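PDB 6E1Q: indole-3-acetic acid-amido synthetase GH3.15 from Arabidopsis thaliana, which catalyses the ATP-dependent conjugation of glutamine, and possibly cysteine, to the auxin precursor indole-3-butyric acid, and of glutamine to the herbicide 2,4-DB. Local coordinates for residues Y391-T396 and D408-T413. Sequence-based numbering, arbitrary orientation.
Sequences YEPVVT and DVLRAT
Tyr-391 and Leu-410 face each other as an antiparallel hydrogen-bonded pair in the beta hairpin made by strands 390-396 and 404-416. Leu-410 N donates to Tyr-391 O at 2.7 Å, almost straight (173° at the hydrogen). The return bond from Tyr-391 N to Leu-410 O bends more, to 151°. Tyr-391 O also receives a CA-H...O contact from Val-409 CA, at 3.3 Å, and one step further on Glu-392 CA makes another to Asp-408 O, at 3.2 Å. Pro-393 has no N-H to give; its CD also rests on Asp-408 O, at 3.3 Å. CG of its ring meets one branch of Leu-410, CD1, at 3.6 Å, the two side chains crossing at about a right angle. Leu-410 CG sits anti to that residue's carbonyl carbon (chi1 -54°), which brings CD1 to the proline. Replacing Pro-393 by alanine removes CG and CD and is likely to open a gap beside Leu-410 CD1 and to lose the CD contact with Asp-408 O. Ala-412 CB approaches the Tyr-391 ring obliquely, 4.3 Å from Tyr-391 CE2, while the tyrosine hydroxyl bonds to Lys-386 N. Further out, Phe-359 of strand 356-361 packs on Tyr-391 and Pro-393, and Phe-422 and Phe-424 of strand 419-427 on Leu-410, setting the hairpin between its neighbouring strands. Glu-392 reaches out fully extended to a salt bridge with Arg-405. Asp-408, an ATP-binding residue, brings this part of the GH3 central domain to the nucleotide site: its OD1 forms a salt bridge with Arg-427 NH2, and its OD2 is hydrogen-bonded to the hydroxyl of Tyr-326, another ATP-binding residue.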
# COMPACT_ATOMS: atom_id res chain seq x y z
N TYR A 391 -10.36 13.15 -9.24
CA TYR A 391 -11.54 12.32 -9.22
C TYR A 391 -11.43 11.25 -8.14
O TYR A 391 -10.33 10.77 -7.84
CB TYR A 391 -11.77 11.63 -10.55
CG TYR A 391 -12.04 12.55 -11.72
CD1 TYR A 391 -13.34 12.95 -12.03
CD2 TYR A 391 -11.01 12.97 -12.55
CE1 TYR A 391 -13.60 13.77 -13.13
CE2 TYR A 391 -11.25 13.78 -13.65
CZ TYR A 391 -12.55 14.19 -13.94
OH TYR A 391 -12.78 14.99 -15.03
N GLU A 392 -12.57 10.84 -7.61
CA GLU A 392 -12.66 9.66 -6.77
C GLU A 392 -13.31 8.53 -7.55
O GLU A 392 -14.42 8.72 -8.07
CB GLU A 392 -13.47 9.96 -5.49
CG GLU A 392 -13.73 8.71 -4.66
CD GLU A 392 -14.53 8.95 -3.38
OE1 GLU A 392 -15.13 10.04 -3.21
OE2 GLU A 392 -14.55 8.03 -2.54
N PRO A 393 -12.70 7.36 -7.68
CA PRO A 393 -13.35 6.29 -8.45
C PRO A 393 -14.61 5.78 -7.77
O PRO A 393 -14.71 5.73 -6.54
CB PRO A 393 -12.27 5.19 -8.52
CG PRO A 393 -10.98 5.89 -8.17
CD PRO A 393 -11.39 6.95 -7.17
N VAL A 394 -15.58 5.42 -8.60
CA VAL A 394 -16.88 4.91 -8.19
C VAL A 394 -17.07 3.62 -8.98
O VAL A 394 -17.26 3.67 -10.20
CB VAL A 394 -18.00 5.93 -8.48
CG1 VAL A 394 -19.35 5.36 -8.14
CG2 VAL A 394 -17.76 7.23 -7.70
N VAL A 395 -16.95 2.48 -8.30
CA VAL A 395 -16.79 1.20 -8.99
C VAL A 395 -18.05 0.36 -8.84
O VAL A 395 -18.70 0.34 -7.79
CB VAL A 395 -15.55 0.42 -8.50
CG1 VAL A 395 -14.29 1.29 -8.63
CG2 VAL A 395 -15.75 -0.09 -7.04
N THR A 396 -18.37 -0.39 -9.87
CA THR A 396 -19.45 -1.31 -9.90
C THR A 396 -18.78 -2.59 -10.31
O THR A 396 -18.16 -2.66 -11.33
CB THR A 396 -20.51 -0.91 -10.88
OG1 THR A 396 -21.19 0.19 -10.35
CG2 THR A 396 -21.46 -1.97 -11.05
N ASP A 408 -10.22 6.86 -2.69
CA ASP A 408 -9.00 7.45 -3.22
C ASP A 408 -9.35 8.65 -4.08
O ASP A 408 -10.46 8.76 -4.60
CB ASP A 408 -8.21 6.46 -4.06
CG ASP A 408 -7.78 5.23 -3.30
OD1 ASP A 408 -7.53 5.33 -2.08
OD2 ASP A 408 -7.68 4.16 -3.94
N VAL A 409 -8.37 9.54 -4.24
CA VAL A 409 -8.44 10.65 -5.18
C VAL A 409 -7.33 10.45 -6.20
O VAL A 409 -6.16 10.27 -5.84
CB VAL A 409 -8.31 12.01 -4.47
CG1 VAL A 409 -8.18 13.17 -5.51
CG2 VAL A 409 -9.50 12.24 -3.53
N LEU A 410 -7.70 10.43 -7.47
CA LEU A 410 -6.79 10.27 -8.58
C LEU A 410 -6.82 11.52 -9.45
O LEU A 410 -7.88 12.14 -9.60
CB LEU A 410 -7.18 9.06 -9.41
CG LEU A 410 -7.34 7.74 -8.65
CD1 LEU A 410 -7.78 6.65 -9.61
CD2 LEU A 410 -6.04 7.37 -7.96
N ARG A 411 -5.69 11.88 -10.04
CA ARG A 411 -5.65 12.92 -11.05
C ARG A 411 -5.47 12.29 -12.42
O ARG A 411 -4.52 11.53 -12.64
CB ARG A 411 -4.55 13.95 -10.80
CG ARG A 411 -4.69 15.24 -11.69
CD ARG A 411 -3.64 16.32 -11.39
NE ARG A 411 -2.28 15.84 -11.66
CZ ARG A 411 -1.43 15.44 -10.71
NH1 ARG A 411 -1.79 15.46 -9.43
NH2 ARG A 411 -0.23 14.99 -11.05
N ALA A 412 -6.38 12.61 -13.34
CA ALA A 412 -6.27 12.14 -14.72
C ALA A 412 -5.09 12.83 -15.41
O ALA A 412 -5.04 14.06 -15.46
CB ALA A 412 -7.57 12.42 -15.46
N THR A 413 -4.14 12.05 -15.95
CA THR A 413 -2.94 12.66 -16.52
C THR A 413 -2.80 12.44 -18.02
O THR A 413 -1.93 13.08 -18.62
CB THR A 413 -1.68 12.11 -15.84
OG1 THR A 413 -1.79 10.69 -15.68
CG2 THR A 413 -1.51 12.74 -14.45